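Local coordinates for protein disulfide-isomerase A4 (Rattus norvegicus, PDB 3EC3) that catalyses the rearrangement of disulfide bonds in proteins of the endoplasmic reticulum, this fragment comprising its noncatalytic thioredoxin-like b and b' domains, at residues 19-24 and 77-82. The protein carries 1 engineered substitution. Numbering follows the deposited sequence.
Sequences EFLKDG and VLMQPE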
ATOM      1  N   GLU A  19      10.777  13.312   6.220  1.00 21.81           N
ATOM      2  CA  GLU A  19      10.320  13.706   4.894  1.00 22.32           C
ATOM      3  C   GLU A  19       9.697  12.534   4.091  1.00 21.16           C
ATOM      4  O   GLU A  19       8.704  12.699   3.393  1.00 22.62           O
ATOM      5  CB  GLU A  19      11.487  14.338   4.138  1.00 20.75           C
ATOM      6  CG  GLU A  19      11.255  14.611   2.664  1.00 23.45           C
ATOM      7  CD  GLU A  19      12.500  15.197   2.014  1.00 24.20           C
ATOM      8  OE1 GLU A  19      12.565  16.434   1.902  1.00 23.57           O
ATOM      9  OE2 GLU A  19      13.435  14.423   1.692  1.00 21.14           O
ATOM     10  N   PHE A  20      10.263  11.354   4.206  1.00 19.80           N
ATOM     11  CA  PHE A  20       9.674  10.189   3.573  1.00 19.90           C
ATOM     12  C   PHE A  20       8.249   9.932   4.083  1.00 19.28           C
ATOM     13  O   PHE A  20       7.336   9.641   3.296  1.00 19.53           O
ATOM     14  CB  PHE A  20      10.561   8.982   3.784  1.00 20.52           C
ATOM     15  CG  PHE A  20      11.841   9.034   2.941  1.00 22.83           C
ATOM     16  CD1 PHE A  20      11.962   9.963   1.914  1.00 25.67           C
ATOM     17  CD2 PHE A  20      12.860   8.157   3.159  1.00 27.07           C
ATOM     18  CE1 PHE A  20      13.103  10.025   1.127  1.00 30.52           C
ATOM     19  CE2 PHE A  20      14.010   8.216   2.384  1.00 24.10           C
ATOM     20  CZ  PHE A  20      14.111   9.150   1.360  1.00 24.79           C
ATOM     21  N   LEU A  21       8.057  10.107   5.371  1.00 17.66           N
ATOM     22  CA  LEU A  21       6.779   9.683   5.959  1.00 20.18           C
ATOM     23  C   LEU A  21       5.741  10.735   5.600  1.00 20.46           C
ATOM     24  O   LEU A  21       4.570  10.454   5.376  1.00 19.91           O
ATOM     25  CB  LEU A  21       6.967   9.460   7.473  1.00 19.61           C
ATOM     26  CG  LEU A  21       7.954   8.301   7.763  1.00 24.72           C
ATOM     27  CD1 LEU A  21       8.462   8.247   9.219  1.00 25.60           C
ATOM     28  CD2 LEU A  21       7.407   6.928   7.318  1.00 27.92           C
ATOM     29  N   LYS A  22       6.196  11.978   5.470  1.00 20.77           N
ATOM     30  CA  LYS A  22       5.303  13.101   5.208  1.00 20.83           C
ATOM     31  C   LYS A  22       4.931  13.281   3.746  1.00 21.68           C
ATOM     32  O   LYS A  22       3.764  13.553   3.417  1.00 22.29           O
ATOM     33  CB  LYS A  22       5.964  14.360   5.733  1.00 21.96           C
ATOM     34  CG  LYS A  22       5.812  14.541   7.239  1.00 25.48           C
ATOM     35  CD  LYS A  22       6.284  13.326   8.014  1.00 31.53           C
ATOM     36  CE  LYS A  22       6.922  13.748   9.313  1.00 33.39           C
ATOM     37  NZ  LYS A  22       7.568  12.608   9.949  1.00 30.59           N
ATOM     38  N   ASP A  23       5.900  13.076   2.872  1.00 22.26           N
ATOM     39  CA  ASP A  23       5.803  13.448   1.466  1.00 23.87           C
ATOM     40  C   ASP A  23       5.617  12.251   0.595  1.00 23.61           C
ATOM     41  O   ASP A  23       5.213  12.378  -0.562  1.00 24.67           O
ATOM     42  CB  ASP A  23       7.141  14.027   1.000  1.00 24.85           C
ATOM     43  CG  ASP A  23       7.381  15.412   1.504  1.00 27.20           C
ATOM     44  OD1 ASP A  23       6.553  15.891   2.309  1.00 28.20           O
ATOM     45  OD2 ASP A  23       8.430  15.990   1.098  1.00 31.01           O
ATOM     46  N   GLY A  24       5.949  11.093   1.134  1.00 22.39           N
ATOM     47  CA  GLY A  24       6.069   9.921   0.316  1.00 22.01           C
ATOM     48  C   GLY A  24       4.762   9.448  -0.201  1.00 21.17           C
ATOM     49  O   GLY A  24       3.717   9.746   0.386  1.00 21.76           O
ATOM     50  N   VAL A  77      12.809  -2.547   8.516  1.00 19.03           N
ATOM     51  CA  VAL A  77      11.655  -1.836   9.044  1.00 18.14           C
ATOM     52  C   VAL A  77      10.903  -1.350   7.803  1.00 19.28           C
ATOM     53  O   VAL A  77      11.510  -0.763   6.912  1.00 16.93           O
ATOM     54  CB  VAL A  77      12.090  -0.636   9.917  1.00 19.41           C
ATOM     55  CG1 VAL A  77      10.872   0.146  10.373  1.00 21.08           C
ATOM     56  CG2 VAL A  77      12.968  -1.105  11.125  1.00 17.91           C
ATOM     57  N   LEU A  78       9.599  -1.601   7.749  1.00 17.63           N
ATOM     58  CA  LEU A  78       8.769  -1.103   6.661  1.00 19.71           C
ATOM     59  C   LEU A  78       7.716  -0.211   7.287  1.00 20.03           C
ATOM     60  O   LEU A  78       7.020  -0.632   8.262  1.00 18.67           O
ATOM     61  CB  LEU A  78       8.074  -2.237   5.924  1.00 20.31           C
ATOM     62  CG  LEU A  78       8.785  -2.767   4.661  1.00 23.67           C
ATOM     63  CD1 LEU A  78       9.848  -3.665   5.109  1.00 22.63           C
ATOM     64  CD2 LEU A  78       7.749  -3.535   3.761  1.00 22.20           C
HETATM   65  N   MSE A  79       7.592   0.992   6.742  1.00 19.14           N
HETATM   66  CA  MSE A  79       6.644   1.948   7.239  1.00 22.51           C
HETATM   67  C   MSE A  79       5.888   2.552   6.074  1.00 21.94           C
HETATM   68  O   MSE A  79       6.395   2.582   4.948  1.00 22.69           O
HETATM   69  CB  MSE A  79       7.387   3.038   7.995  1.00 22.80           C
HETATM   70  CG  MSE A  79       8.079   2.526   9.231  1.00 22.96           C
HETATM   71 SE   MSE A  79       9.128   3.956  10.053  0.70 32.94          SE
HETATM   72  CE  MSE A  79      10.649   3.888   8.833  1.00 34.52           C
ATOM     73  N   GLN A  80       4.665   3.009   6.318  1.00 19.71           N
ATOM     74  CA  GLN A  80       3.924   3.685   5.258  1.00 19.03           C
ATOM     75  C   GLN A  80       3.966   5.192   5.510  1.00 19.35           C
ATOM     76  O   GLN A  80       4.023   5.606   6.652  1.00 17.79           O
ATOM     77  CB  GLN A  80       2.452   3.213   5.256  1.00 20.69           C
ATOM     78  CG  GLN A  80       2.295   1.763   4.890  1.00 17.94           C
ATOM     79  CD  GLN A  80       2.623   1.454   3.430  1.00 21.03           C
ATOM     80  OE1 GLN A  80       2.638   2.331   2.564  1.00 22.32           O
ATOM     81  NE2 GLN A  80       2.884   0.195   3.161  1.00 18.99           N
ATOM     82  N   PRO A  81       3.832   6.001   4.452  1.00 18.73           N
ATOM     83  CA  PRO A  81       3.679   7.434   4.628  1.00 20.25           C
ATOM     84  C   PRO A  81       2.414   7.722   5.502  1.00 18.88           C
ATOM     85  O   PRO A  81       1.509   6.899   5.499  1.00 17.83           O
ATOM     86  CB  PRO A  81       3.407   7.935   3.226  1.00 19.25           C
ATOM     87  CG  PRO A  81       3.783   6.860   2.280  1.00 23.42           C
ATOM     88  CD  PRO A  81       3.761   5.569   3.045  1.00 19.46           C
ATOM     89  N   GLU A  82       2.385   8.851   6.203  1.00 18.77           N
ATOM     90  CA  GLU A  82       1.288   9.217   7.090  1.00 19.91           C
ATOM     91  C   GLU A  82      -0.058   9.111   6.355  1.00 17.41           C
ATOM     92  O   GLU A  82      -1.060   8.691   6.949  1.00 16.46           O
ATOM     93  CB  GLU A  82       1.408  10.686   7.565  1.00 21.33           C
ATOM     94  CG  GLU A  82       2.509  11.009   8.593  1.00 27.09           C
ATOM     95  CD  GLU A  82       2.195  12.298   9.489  1.00 27.83           C
ATOM     96  OE1 GLU A  82       1.253  13.076   9.208  1.00 35.17           O
ATOM     97  OE2 GLU A  82       2.901  12.504  10.517  1.00 35.02           O
TER
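Leu21 reaches from the last turn of helix 14-23 toward the chain leaving strand 75-79, and its CD2 branch does the touching. CG sits beside the backbone N, and CD1 is anti to CA (chi2 165°), which turns CD2 to within 3.9 Å of CB of selenomethionine Met79; CD2 also meets the Gln80 carbonyl oxygen. The two side chains pass each other at a slant. Leu21 also packs on Val28 of the neighbouring strand, which places it between helix and sheet.

Beyond it the contact turns polar. Glu82 N donates to Leu21 O at 2.8 Å with a fairly straight N-H...O angle of 161°, and the donor stands 22° out of the carbonyl plane. Pro81 fits beside this bond: its CB lies 3.4 Å from Gly24 O, with CG almost as near, so the CB-CG side of the ring packs against the carbonyl of Gly24, the first residue to leave the helix. Gly24 O itself accepts a hydrogen bond from Lys83. At the exposed margin, Lys22 NZ and Glu82 OE2 stay 4.7 Å apart, too far for direct pairing, though their opposite charges may attract weakly.

Near the helix terminus, the Leu21 carbonyl thus takes its N-H from Glu82, and this main-chain bond, flanked by apolar packing, ties the helix end to the segment following an inner strand of the first thioredoxin-like domain.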